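Local atomic coordinates of precorrin-8x Methyl Mutase (Thermus thermophilus, PDB entry 1V9C), a protein that probably acts as a precorrin-8X methylmutase, an isomerase that moves a methyl group on the corrin precursor during adenosylcobalamin biosynthesis. Residues B[26-31]-B[55-60]; B[48-53]-B[178-183]; B[66-71]-B[89-94]. One frame throughout, in Å; residues are numbered along the deposited sequence.

Contact 1: B[26-31]-B[55-60]; sequences SPLEWP and AVEAGL
Apolar packing of Leu-28 on Val-56 and its helical neighbours joins the turn that leads into helix 30-40 to the start of helix 55-65. It is a small example of a turn packed against a helix through apolar side-chain contacts instead of polar bonds. Leu-28 touches with both its root and its end. Its CB lies 3.8 Å from CG1 of Val-56, while CD1 comes within 3.6 Å of CG of Glu-57, where the two side chains cross at about a right angle. CD2 makes a looser contact, 4.4 Å from CD1 of Leu-60, one helical turn beyond Val-56. The leucine has CG opposite its carbonyl carbon (chi1 -76°) and then runs straight on to CD1, which carries that methyl out to the glutamate. The bend of Glu-57 at chi2 (94°) turns only what lies beyond its CG, and still leaves the carboxylate carbon CD of Glu-57 3.9 Å from CD1 of Leu-28.

Val-56 uses both methyls. CG1 abuts the carbonyl O of Leu-28 at 3.6 Å, and CG2 reaches CG of Glu-29 at 3.9 Å. Within 26-31 a local polar network sets the course of that glutamate. Ser-26 OG accepts from Glu-29 N at 3.1 Å, an ST motif, and Glu-29 OE2 in return accepts from Ser-26 N at 3.0 Å, the donor standing 49° out of the carboxylate plane. This exchange ties the carboxylate to its own turn and leaves the aliphatic stem beside the valine.

Deeper in the fold, Val-56 and Leu-60 also pack on Leu-200 and Leu-203 of helix 190-205, while Val-56 and Glu-29 both touch Phe-51 of strand 49-51, so Val-56 sits where the turn, helix 190-205 and the edge strand 49-51 meet.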
ATOM      1  N   SER B  26      19.812  -4.541  14.730  1.00 44.52           N
ATOM      2  CA  SER B  26      21.159  -4.022  14.529  1.00 45.04           C
ATOM      3  C   SER B  26      21.103  -2.582  14.050  1.00 48.09           C
ATOM      4  O   SER B  26      20.027  -2.035  13.831  1.00 49.64           O
ATOM      5  CB  SER B  26      21.902  -4.867  13.492  1.00 50.30           C
ATOM      6  OG  SER B  26      21.649  -4.417  12.169  1.00 50.93           O
ATOM      7  N   PRO B  27      22.271  -1.942  13.890  1.00 50.17           N
ATOM      8  CA  PRO B  27      22.316  -0.553  13.427  1.00 48.67           C
ATOM      9  C   PRO B  27      21.817  -0.399  11.992  1.00 47.41           C
ATOM     10  O   PRO B  27      21.255   0.631  11.630  1.00 48.59           O
ATOM     11  CB  PRO B  27      23.794  -0.195  13.565  1.00 50.23           C
ATOM     12  CG  PRO B  27      24.224  -1.026  14.745  1.00 49.43           C
ATOM     13  CD  PRO B  27      23.585  -2.350  14.421  1.00 49.47           C
ATOM     14  N   LEU B  28      22.032  -1.425  11.180  1.00 45.07           N
ATOM     15  CA  LEU B  28      21.600  -1.396   9.786  1.00 44.69           C
ATOM     16  C   LEU B  28      20.168  -1.858   9.620  1.00 41.31           C
ATOM     17  O   LEU B  28      19.493  -1.473   8.676  1.00 42.28           O
ATOM     18  CB  LEU B  28      22.481  -2.295   8.931  1.00 43.78           C
ATOM     19  CG  LEU B  28      23.866  -1.797   8.566  1.00 44.74           C
ATOM     20  CD1 LEU B  28      24.579  -2.917   7.824  1.00 48.87           C
ATOM     21  CD2 LEU B  28      23.775  -0.543   7.712  1.00 36.47           C
ATOM     22  N   GLU B  29      19.710  -2.691  10.541  1.00 39.06           N
ATOM     23  CA  GLU B  29      18.367  -3.221  10.472  1.00 35.17           C
ATOM     24  C   GLU B  29      17.313  -2.249  10.967  1.00 35.65           C
ATOM     25  O   GLU B  29      16.216  -2.186  10.414  1.00 36.15           O
ATOM     26  CB  GLU B  29      18.279  -4.508  11.286  1.00 37.60           C
ATOM     27  CG  GLU B  29      19.078  -5.675  10.727  1.00 37.37           C
ATOM     28  CD  GLU B  29      19.191  -6.822  11.723  1.00 41.04           C
ATOM     29  OE1 GLU B  29      19.739  -7.886  11.358  1.00 45.04           O
ATOM     30  OE2 GLU B  29      18.736  -6.655  12.875  1.00 39.77           O
ATOM     31  N   TRP B  30      17.641  -1.494  12.007  1.00 30.60           N
ATOM     32  CA  TRP B  30      16.682  -0.566  12.576  1.00 29.49           C
ATOM     33  C   TRP B  30      16.043   0.422  11.600  1.00 28.05           C
ATOM     34  O   TRP B  30      14.829   0.513  11.548  1.00 29.18           O
ATOM     35  CB  TRP B  30      17.288   0.210  13.750  1.00 27.44           C
ATOM     36  CG  TRP B  30      16.256   1.081  14.445  1.00 26.66           C
ATOM     37  CD1 TRP B  30      16.326   2.435  14.653  1.00 25.84           C
ATOM     38  CD2 TRP B  30      14.971   0.669  14.932  1.00 22.36           C
ATOM     39  NE1 TRP B  30      15.156   2.890  15.228  1.00 28.27           N
ATOM     40  CE2 TRP B  30      14.309   1.829  15.410  1.00 24.37           C
ATOM     41  CE3 TRP B  30      14.312  -0.560  15.007  1.00 23.99           C
ATOM     42  CZ2 TRP B  30      13.020   1.788  15.955  1.00 26.63           C
ATOM     43  CZ3 TRP B  30      13.018  -0.600  15.554  1.00 27.46           C
ATOM     44  CH2 TRP B  30      12.390   0.569  16.017  1.00 26.76           C
ATOM     45  N   PRO B  31      16.850   1.154  10.808  1.00 27.42           N
ATOM     46  CA  PRO B  31      16.291   2.120   9.861  1.00 27.18           C
ATOM     47  C   PRO B  31      15.228   1.503   8.962  1.00 28.17           C
ATOM     48  O   PRO B  31      14.338   2.187   8.478  1.00 27.70           O
ATOM     49  CB  PRO B  31      17.512   2.586   9.074  1.00 28.16           C
ATOM     50  CG  PRO B  31      18.638   2.396  10.039  1.00 27.67           C
ATOM     51  CD  PRO B  31      18.305   1.054  10.633  1.00 28.02           C
ATOM     52  N   ALA B  55      21.399  -9.680   5.381  1.00 35.66           N
ATOM     53  CA  ALA B  55      20.319  -9.199   4.508  1.00 33.62           C
ATOM     54  C   ALA B  55      20.457  -7.732   4.074  1.00 31.19           C
ATOM     55  O   ALA B  55      20.521  -7.430   2.884  1.00 33.28           O
ATOM     56  CB  ALA B  55      18.964  -9.412   5.190  1.00 31.11           C
ATOM     57  N   VAL B  56      20.514  -6.828   5.039  1.00 31.24           N
ATOM     58  CA  VAL B  56      20.635  -5.413   4.723  1.00 34.50           C
ATOM     59  C   VAL B  56      21.845  -5.088   3.847  1.00 38.06           C
ATOM     60  O   VAL B  56      21.707  -4.405   2.817  1.00 34.93           O
ATOM     61  CB  VAL B  56      20.703  -4.568   6.002  1.00 32.20           C
ATOM     62  CG1 VAL B  56      20.679  -3.087   5.645  1.00 31.73           C
ATOM     63  CG2 VAL B  56      19.524  -4.894   6.885  1.00 29.04           C
ATOM     64  N   GLU B  57      23.022  -5.573   4.250  1.00 39.95           N
ATOM     65  CA  GLU B  57      24.244  -5.329   3.484  1.00 38.83           C
ATOM     66  C   GLU B  57      24.080  -5.905   2.086  1.00 39.14           C
ATOM     67  O   GLU B  57      24.544  -5.326   1.102  1.00 40.17           O
ATOM     68  CB  GLU B  57      25.461  -5.964   4.164  1.00 46.16           C
ATOM     69  CG  GLU B  57      25.652  -5.570   5.624  1.00 50.96           C
ATOM     70  CD  GLU B  57      25.021  -6.568   6.582  1.00 56.58           C
ATOM     71  OE1 GLU B  57      23.827  -6.894   6.403  1.00 55.88           O
ATOM     72  OE2 GLU B  57      25.724  -7.025   7.514  1.00 56.37           O
ATOM     73  N   ALA B  58      23.409  -7.045   1.993  1.00 37.79           N
ATOM     74  CA  ALA B  58      23.181  -7.654   0.689  1.00 38.17           C
ATOM     75  C   ALA B  58      22.288  -6.721  -0.134  1.00 36.71           C
ATOM     76  O   ALA B  58      22.415  -6.630  -1.354  1.00 38.90           O
ATOM     77  CB  ALA B  58      22.517  -9.013   0.860  1.00 40.74           C
ATOM     78  N   GLY B  59      21.385  -6.027   0.554  1.00 35.36           N
ATOM     79  CA  GLY B  59      20.489  -5.112  -0.124  1.00 33.38           C
ATOM     80  C   GLY B  59      21.173  -3.852  -0.617  1.00 31.85           C
ATOM     81  O   GLY B  59      20.963  -3.438  -1.754  1.00 34.13           O
ATOM     82  N   LEU B  60      21.989  -3.235   0.229  1.00 34.47           N
ATOM     83  CA  LEU B  60      22.695  -2.011  -0.163  1.00 36.43           C
ATOM     84  C   LEU B  60      23.590  -2.285  -1.366  1.00 38.30           C
ATOM     85  O   LEU B  60      23.594  -1.535  -2.350  1.00 40.38           O
ATOM     86  CB  LEU B  60      23.550  -1.490   0.995  1.00 36.99           C
ATOM     87  CG  LEU B  60      22.887  -1.418   2.375  1.00 34.80           C
ATOM     88  CD1 LEU B  60      23.704  -0.520   3.266  1.00 36.07           C
ATOM     89  CD2 LEU B  60      21.468  -0.881   2.252  1.00 36.44           C
TER

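Contact 2: B[48-53]-B[178-183]; sequences LTRFSQ and VPWIVT
Ser-52 lies over one face of the Trp-180 indole, its CB 3.5 Å from the centroid of the five-membered ring and close to the ring normal, a CH-pi contact. At the indole edge, near the ring plane, Arg-50 O approaches CZ3 to 3.5 Å. The Phe-51 ring has Ile-181 CG2 over one face, displaced toward the rim, in a second CH-pi contact. Alongside, Ile-181 CD1 meets Phe-51 CE2 at 3.6 Å, the two side chains pointing the same way.

With CG of Trp-180 held between its backbone N and carbonyl carbon (chi1 47°), the indole swings across toward the neighbouring strand. Ser-52 also holds the tryptophan backbone: its OG accepts from Trp-180 N at 2.9 Å, and Ser-52 N donates to Trp-180 O at 3.0 Å in a more bent bond. With an alanine in place of Trp-180, Ser-52 CB would probably lose its aromatic partner and a gap would open beside Leu-173 and Met-174 of helix 166-174, where the indole packs.

These strands form the antiparallel edge of an otherwise parallel, doubly wound sheet, running at 164° to each other. Arg-50 and Val-182 are the hydrogen-bonded pair, their two N-H···O bonds nearly straight and each 2.9 Å from N to O. Thr-49 with Thr-183 and Phe-51 with Ile-181 are non-hydrogen-bonded pairs. Their face meets helices 30-40 and 55-65: Phe-51 touches Val-33, and Ile-181 touches Ala-55. The hydroxyls of both threonines turn to other partners, Thr-49 OG1 to Tyr-45 O and Thr-183 OG1 to Lys-187 O, whereas Arg-50 reaches from the other face to a salt bridge with Glu-184.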
ATOM      1  N   LEU B  48       7.425  -8.178  14.674  1.00 38.72           N
ATOM      2  CA  LEU B  48       7.182  -9.093  13.562  1.00 31.75           C
ATOM      3  C   LEU B  48       8.281  -9.126  12.518  1.00 31.03           C
ATOM      4  O   LEU B  48       8.420 -10.102  11.790  1.00 33.50           O
ATOM      5  CB  LEU B  48       5.870  -8.731  12.874  1.00 31.78           C
ATOM      6  CG  LEU B  48       4.628  -8.610  13.763  1.00 33.71           C
ATOM      7  CD1 LEU B  48       3.418  -8.332  12.872  1.00 26.06           C
ATOM      8  CD2 LEU B  48       4.419  -9.905  14.581  1.00 28.22           C
ATOM      9  N   THR B  49       9.073  -8.070  12.437  1.00 28.90           N
ATOM     10  CA  THR B  49      10.102  -8.025  11.418  1.00 30.55           C
ATOM     11  C   THR B  49      11.361  -8.799  11.757  1.00 30.47           C
ATOM     12  O   THR B  49      11.993  -8.558  12.779  1.00 30.18           O
ATOM     13  CB  THR B  49      10.459  -6.574  11.082  1.00 30.05           C
ATOM     14  OG1 THR B  49       9.262  -5.870  10.738  1.00 22.63           O
ATOM     15  CG2 THR B  49      11.417  -6.524   9.916  1.00 25.86           C
ATOM     16  N   ARG B  50      11.726  -9.716  10.871  1.00 31.02           N
ATOM     17  CA  ARG B  50      12.902 -10.545  11.067  1.00 35.83           C
ATOM     18  C   ARG B  50      13.839 -10.493   9.868  1.00 35.35           C
ATOM     19  O   ARG B  50      13.403 -10.527   8.713  1.00 34.71           O
ATOM     20  CB  ARG B  50      12.470 -11.991  11.334  1.00 41.17           C
ATOM     21  CG  ARG B  50      13.553 -12.837  11.965  1.00 55.72           C
ATOM     22  CD  ARG B  50      12.967 -13.816  12.966  1.00 62.48           C
ATOM     23  NE  ARG B  50      13.114 -15.204  12.542  1.00 69.85           N
ATOM     24  CZ  ARG B  50      12.674 -16.243  13.243  1.00 72.27           C
ATOM     25  NH1 ARG B  50      12.060 -16.044  14.403  1.00 73.53           N
ATOM     26  NH2 ARG B  50      12.848 -17.479  12.788  1.00 73.65           N
ATOM     27  N   PHE B  51      15.134 -10.399  10.142  1.00 36.37           N
ATOM     28  CA  PHE B  51      16.122 -10.344   9.075  1.00 38.80           C
ATOM     29  C   PHE B  51      16.983 -11.600   9.047  1.00 39.05           C
ATOM     30  O   PHE B  51      17.082 -12.315  10.034  1.00 41.17           O
ATOM     31  CB  PHE B  51      17.045  -9.139   9.262  1.00 36.42           C
ATOM     32  CG  PHE B  51      16.342  -7.826   9.250  1.00 34.18           C
ATOM     33  CD1 PHE B  51      15.572  -7.426  10.332  1.00 32.13           C
ATOM     34  CD2 PHE B  51      16.454  -6.976   8.150  1.00 34.32           C
ATOM     35  CE1 PHE B  51      14.926  -6.195  10.323  1.00 30.56           C
ATOM     36  CE2 PHE B  51      15.809  -5.743   8.133  1.00 30.00           C
ATOM     37  CZ  PHE B  51      15.046  -5.355   9.223  1.00 29.10           C
ATOM     38  N   SER B  52      17.598 -11.872   7.909  1.00 40.62           N
ATOM     39  CA  SER B  52      18.492 -13.014   7.821  1.00 41.78           C
ATOM     40  C   SER B  52      19.877 -12.393   7.911  1.00 46.37           C
ATOM     41  O   SER B  52      20.045 -11.195   7.650  1.00 46.77           O
ATOM     42  CB  SER B  52      18.349 -13.740   6.488  1.00 37.18           C
ATOM     43  OG  SER B  52      18.960 -13.008   5.439  1.00 41.14           O
ATOM     44  N   GLN B  53      20.862 -13.202   8.282  1.00 48.11           N
ATOM     45  CA  GLN B  53      22.240 -12.748   8.402  1.00 48.68           C
ATOM     46  C   GLN B  53      22.713 -12.096   7.102  1.00 44.98           C
ATOM     47  O   GLN B  53      22.598 -12.689   6.029  1.00 45.94           O
ATOM     48  CB  GLN B  53      23.130 -13.945   8.741  1.00 56.76           C
ATOM     49  CG  GLN B  53      24.589 -13.616   8.995  1.00 61.52           C
ATOM     50  CD  GLN B  53      25.399 -14.857   9.308  1.00 68.50           C
ATOM     51  OE1 GLN B  53      25.106 -15.578  10.267  1.00 68.35           O
ATOM     52  NE2 GLN B  53      26.421 -15.120   8.497  1.00 70.30           N
ATOM     53  N   VAL B 178      19.131 -17.774   0.627  1.00 46.07           N
ATOM     54  CA  VAL B 178      19.212 -16.439   0.037  1.00 42.65           C
ATOM     55  C   VAL B 178      18.920 -15.444   1.153  1.00 38.70           C
ATOM     56  O   VAL B 178      18.142 -15.733   2.065  1.00 41.61           O
ATOM     57  CB  VAL B 178      18.174 -16.271  -1.107  1.00 43.55           C
ATOM     58  CG1 VAL B 178      16.772 -16.188  -0.537  1.00 40.62           C
ATOM     59  CG2 VAL B 178      18.483 -15.040  -1.916  1.00 45.71           C
ATOM     60  N   PRO B 179      19.553 -14.268   1.122  1.00 32.49           N
ATOM     61  CA  PRO B 179      19.235 -13.353   2.217  1.00 35.11           C
ATOM     62  C   PRO B 179      17.788 -12.874   2.118  1.00 32.34           C
ATOM     63  O   PRO B 179      17.215 -12.814   1.033  1.00 26.87           O
ATOM     64  CB  PRO B 179      20.264 -12.239   2.044  1.00 36.39           C
ATOM     65  CG  PRO B 179      20.508 -12.232   0.584  1.00 37.81           C
ATOM     66  CD  PRO B 179      20.529 -13.680   0.194  1.00 32.87           C
ATOM     67  N   TRP B 180      17.182 -12.560   3.250  1.00 29.56           N
ATOM     68  CA  TRP B 180      15.806 -12.111   3.204  1.00 31.88           C
ATOM     69  C   TRP B 180      15.404 -11.263   4.397  1.00 29.05           C
ATOM     70  O   TRP B 180      16.135 -11.163   5.384  1.00 27.33           O
ATOM     71  CB  TRP B 180      14.882 -13.323   3.128  1.00 31.08           C
ATOM     72  CG  TRP B 180      15.253 -14.374   4.140  1.00 34.65           C
ATOM     73  CD1 TRP B 180      15.974 -15.513   3.912  1.00 33.24           C
ATOM     74  CD2 TRP B 180      14.961 -14.359   5.545  1.00 32.31           C
ATOM     75  NE1 TRP B 180      16.147 -16.209   5.085  1.00 33.61           N
ATOM     76  CE2 TRP B 180      15.537 -15.528   6.103  1.00 36.92           C
ATOM     77  CE3 TRP B 180      14.269 -13.478   6.385  1.00 34.98           C
ATOM     78  CZ2 TRP B 180      15.444 -15.833   7.466  1.00 33.58           C
ATOM     79  CZ3 TRP B 180      14.178 -13.780   7.740  1.00 31.52           C
ATOM     80  CH2 TRP B 180      14.760 -14.951   8.266  1.00 37.81           C
ATOM     81  N   ILE B 181      14.227 -10.658   4.270  1.00 27.45           N
ATOM     82  CA  ILE B 181      13.617  -9.839   5.309  1.00 22.88           C
ATOM     83  C   ILE B 181      12.154 -10.231   5.232  1.00 24.99           C
ATOM     84  O   ILE B 181      11.541 -10.211   4.154  1.00 26.67           O
ATOM     85  CB  ILE B 181      13.724  -8.347   5.045  1.00 23.25           C
ATOM     86  CG1 ILE B 181      15.188  -7.946   4.853  1.00 24.50           C
ATOM     87  CG2 ILE B 181      13.094  -7.588   6.219  1.00 23.16           C
ATOM     88  CD1 ILE B 181      15.381  -6.468   4.660  1.00 28.98           C
ATOM     89  N   VAL B 182      11.605 -10.593   6.383  1.00 20.22           N
ATOM     90  CA  VAL B 182      10.247 -11.061   6.468  1.00 20.63           C
ATOM     91  C   VAL B 182       9.432 -10.382   7.563  1.00 18.28           C
ATOM     92  O   VAL B 182       9.981  -9.939   8.568  1.00 21.71           O
ATOM     93  CB  VAL B 182      10.265 -12.605   6.721  1.00 19.83           C
ATOM     94  CG1 VAL B 182       8.950 -13.075   7.281  1.00 23.66           C
ATOM     95  CG2 VAL B 182      10.545 -13.342   5.419  1.00 24.75           C
ATOM     96  N   THR B 183       8.123 -10.288   7.348  1.00 16.87           N
ATOM     97  CA  THR B 183       7.215  -9.754   8.361  1.00 21.79           C
ATOM     98  C   THR B 183       6.469 -11.007   8.820  1.00 23.68           C
ATOM     99  O   THR B 183       5.614 -11.535   8.111  1.00 22.78           O
ATOM    100  CB  THR B 183       6.191  -8.715   7.800  1.00 23.52           C
ATOM    101  OG1 THR B 183       5.491  -9.264   6.677  1.00 23.54           O
ATOM    102  CG2 THR B 183       6.903  -7.437   7.385  1.00 26.22           C
TER

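Contact 3: B[66-71]-B[89-94]; sequences GARILV and GNEVVE
Gly-89 faces Gly-66 through a water that donates to Gly-89 O and accepts from Glu-91 N; its link to Gly-66 O is doubtful, being modelled too short. Both glycines have positive phi and each closes a helix in a Schellman motif, so two helix ends hand over side by side to two parallel strands.

Asn-90 follows with a bond from ND2 to Ala-67 O, 2.9 Å long, directed to a lone pair in the carbonyl plane. ND2 also donates to Ile-63 O in helix 55-65, so the amide fastens the strand entrance to the end of that helix. Its CB rests 3.6 Å from CD1 of Ile-69.

Glu-91 is extended beside Arg-68, the two side chains pointing the same way. Glu-91 OE2 forms a salt bridge with Arg-68 NE at 3.2 Å, but the hydrogen bond in it is weak and the guanidinium and carboxylate planes are 50° apart. The backbone O of Glu-91 accepts from Ile-69 N at 2.7 Å, beginning the parallel ladder.

Val-92 CA makes a CA-H···O contact with Ile-69 O, and its CG1 meets Val-71 CG2 loosely. Val-93 continues the ladder: its N donates to Ile-69 O at 2.7 Å, its O accepts from Val-71 N at 2.9 Å, and its CB touches Leu-70 CD2 at 3.8 Å.

Glu-94 places CG opposite its backbone N (chi1 156°), then bends at chi2 (57°), bringing OE2 to 2.9 Å from Val-71 O. OE1 has a weak bond to Ala-97 N. In this beta-alpha-beta crossover, backbone bonds and the Asn-90 amide thus supply the directional bonding, with apolar contacts on both faces; the ion pair probably adds little direction, and Glu-94 OE2 and Val-71 O, both acceptors, are probably an unfavourable pair.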
ATOM      1  N   GLY B  66      23.140  -1.450  -9.010  1.00 38.40           N
ATOM      2  CA  GLY B  66      22.202  -1.081 -10.049  1.00 35.90           C
ATOM      3  C   GLY B  66      21.256  -2.236 -10.278  1.00 34.30           C
ATOM      4  O   GLY B  66      20.594  -2.321 -11.319  1.00 32.16           O
ATOM      5  N   ALA B  67      21.188  -3.119  -9.285  1.00 33.72           N
ATOM      6  CA  ALA B  67      20.319  -4.290  -9.326  1.00 32.94           C
ATOM      7  C   ALA B  67      18.878  -3.911  -9.640  1.00 34.22           C
ATOM      8  O   ALA B  67      18.422  -2.810  -9.301  1.00 28.97           O
ATOM      9  CB  ALA B  67      20.377  -5.019  -8.001  1.00 35.74           C
ATOM     10  N   ARG B  68      18.170  -4.822 -10.305  1.00 32.46           N
ATOM     11  CA  ARG B  68      16.775  -4.599 -10.660  1.00 32.42           C
ATOM     12  C   ARG B  68      15.910  -4.913  -9.439  1.00 30.46           C
ATOM     13  O   ARG B  68      16.350  -5.593  -8.521  1.00 24.53           O
ATOM     14  CB  ARG B  68      16.337  -5.528 -11.792  1.00 36.32           C
ATOM     15  CG  ARG B  68      16.956  -5.281 -13.144  1.00 41.56           C
ATOM     16  CD  ARG B  68      16.102  -5.977 -14.198  1.00 45.53           C
ATOM     17  NE  ARG B  68      16.686  -5.938 -15.534  1.00 50.61           N
ATOM     18  CZ  ARG B  68      17.778  -6.602 -15.895  1.00 50.74           C
ATOM     19  NH1 ARG B  68      18.420  -7.367 -15.020  1.00 49.32           N
ATOM     20  NH2 ARG B  68      18.225  -6.501 -17.135  1.00 53.15           N
ATOM     21  N   ILE B  69      14.678  -4.420  -9.443  1.00 27.31           N
ATOM     22  CA  ILE B  69      13.750  -4.672  -8.353  1.00 28.51           C
ATOM     23  C   ILE B  69      12.545  -5.326  -9.009  1.00 25.01           C
ATOM     24  O   ILE B  69      11.875  -4.724  -9.845  1.00 26.41           O
ATOM     25  CB  ILE B  69      13.375  -3.334  -7.643  1.00 31.38           C
ATOM     26  CG1 ILE B  69      14.627  -2.758  -6.967  1.00 30.37           C
ATOM     27  CG2 ILE B  69      12.257  -3.544  -6.626  1.00 30.50           C
ATOM     28  CD1 ILE B  69      14.516  -1.292  -6.608  1.00 30.80           C
ATOM     29  N   LEU B  70      12.296  -6.579  -8.657  1.00 24.42           N
ATOM     30  CA  LEU B  70      11.179  -7.320  -9.222  1.00 28.24           C
ATOM     31  C   LEU B  70      10.103  -7.362  -8.153  1.00 27.28           C
ATOM     32  O   LEU B  70      10.362  -7.751  -7.022  1.00 26.12           O
ATOM     33  CB  LEU B  70      11.619  -8.743  -9.586  1.00 30.42           C
ATOM     34  CG  LEU B  70      12.992  -8.841 -10.255  1.00 36.32           C
ATOM     35  CD1 LEU B  70      13.349 -10.297 -10.512  1.00 41.05           C
ATOM     36  CD2 LEU B  70      12.976  -8.065 -11.539  1.00 32.36           C
ATOM     37  N   VAL B  71       8.893  -6.966  -8.514  1.00 28.14           N
ATOM     38  CA  VAL B  71       7.829  -6.931  -7.538  1.00 29.81           C
ATOM     39  C   VAL B  71       6.591  -7.678  -7.998  1.00 30.02           C
ATOM     40  O   VAL B  71       6.412  -7.921  -9.198  1.00 29.54           O
ATOM     41  CB  VAL B  71       7.504  -5.452  -7.170  1.00 27.46           C
ATOM     42  CG1 VAL B  71       8.743  -4.799  -6.612  1.00 22.21           C
ATOM     43  CG2 VAL B  71       7.044  -4.671  -8.400  1.00 23.99           C
ATOM     44  N   GLY B  89      19.781   4.217 -10.084  1.00 42.97           N
ATOM     45  CA  GLY B  89      19.058   3.699 -11.231  1.00 43.67           C
ATOM     46  C   GLY B  89      18.702   2.226 -11.109  1.00 46.47           C
ATOM     47  O   GLY B  89      19.261   1.387 -11.814  1.00 47.36           O
ATOM     48  N   ASN B  90      17.780   1.898 -10.211  1.00 46.27           N
ATOM     49  CA  ASN B  90      17.369   0.509 -10.033  1.00 42.51           C
ATOM     50  C   ASN B  90      16.059   0.266 -10.778  1.00 40.19           C
ATOM     51  O   ASN B  90      14.988   0.695 -10.336  1.00 40.77           O
ATOM     52  CB  ASN B  90      17.196   0.183  -8.546  1.00 41.86           C
ATOM     53  CG  ASN B  90      18.452   0.422  -7.746  1.00 44.11           C
ATOM     54  OD1 ASN B  90      18.703   1.531  -7.277  1.00 44.14           O
ATOM     55  ND2 ASN B  90      19.262  -0.617  -7.596  1.00 46.22           N
ATOM     56  N   GLU B  91      16.149  -0.419 -11.913  1.00 35.76           N
ATOM     57  CA  GLU B  91      14.972  -0.701 -12.719  1.00 33.43           C
ATOM     58  C   GLU B  91      13.953  -1.511 -11.947  1.00 30.26           C
ATOM     59  O   GLU B  91      14.308  -2.430 -11.225  1.00 30.95           O
ATOM     60  CB  GLU B  91      15.351  -1.474 -13.982  1.00 37.09           C
ATOM     61  CG  GLU B  91      14.152  -1.878 -14.819  1.00 36.49           C
ATOM     62  CD  GLU B  91      14.538  -2.637 -16.090  1.00 42.08           C
ATOM     63  OE1 GLU B  91      13.644  -2.916 -16.915  1.00 39.98           O
ATOM     64  OE2 GLU B  91      15.730  -2.956 -16.263  1.00 39.38           O
ATOM     65  N   VAL B  92      12.683  -1.158 -12.106  1.00 28.68           N
ATOM     66  CA  VAL B  92      11.615  -1.870 -11.440  1.00 28.67           C
ATOM     67  C   VAL B  92      10.847  -2.693 -12.454  1.00 29.22           C
ATOM     68  O   VAL B  92      10.472  -2.201 -13.504  1.00 29.41           O
ATOM     69  CB  VAL B  92      10.599  -0.912 -10.757  1.00 29.06           C
ATOM     70  CG1 VAL B  92       9.595  -1.729  -9.959  1.00 27.94           C
ATOM     71  CG2 VAL B  92      11.325   0.091  -9.857  1.00 26.81           C
ATOM     72  N   VAL B  93      10.604  -3.952 -12.133  1.00 31.99           N
ATOM     73  CA  VAL B  93       9.842  -4.803 -13.027  1.00 33.18           C
ATOM     74  C   VAL B  93       8.688  -5.468 -12.281  1.00 35.26           C
ATOM     75  O   VAL B  93       8.898  -6.216 -11.325  1.00 32.91           O
ATOM     76  CB  VAL B  93      10.733  -5.882 -13.666  1.00 32.31           C
ATOM     77  CG1 VAL B  93       9.876  -6.843 -14.479  1.00 29.53           C
ATOM     78  CG2 VAL B  93      11.761  -5.216 -14.565  1.00 35.07           C
ATOM     79  N   GLU B  94       7.473  -5.156 -12.723  1.00 35.99           N
ATOM     80  CA  GLU B  94       6.254  -5.708 -12.157  1.00 40.04           C
ATOM     81  C   GLU B  94       5.937  -6.985 -12.939  1.00 40.94           C
ATOM     82  O   GLU B  94       5.491  -6.935 -14.088  1.00 39.37           O
ATOM     83  CB  GLU B  94       5.118  -4.679 -12.277  1.00 36.91           C
ATOM     84  CG  GLU B  94       3.699  -5.256 -12.282  1.00 47.58           C
ATOM     85  CD  GLU B  94       3.377  -6.099 -11.065  1.00 52.80           C
ATOM     86  OE1 GLU B  94       2.239  -6.615 -10.981  1.00 55.45           O
ATOM     87  OE2 GLU B  94       4.258  -6.248 -10.192  1.00 59.19           O
TER
HETATM   88  O   HOH W   1      18.776  -1.639 -12.762  1.00 37.60           O

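Contacts 1 and 2 are direct neighbours, with centres 10 Å apart and linked by the chain itself, since strand 49-51 runs on into helix 55-65. They share packing: Ala-55 CB lies 3.3 Å from Trp-180 O, and Phe-51 CZ 3.6 Å from Glu-29 O. Contact 3 stands apart, its centre about 19 Å from that of contact 1 and about 20 Å from that of contact 2, yet helix 55-65 leads into its first strand. Contacts 2 and 3 lie at opposite edges of one six-stranded sheet, their nearest atoms about 11 Å apart, with contact 3 nested in the loop that contact 2 closes.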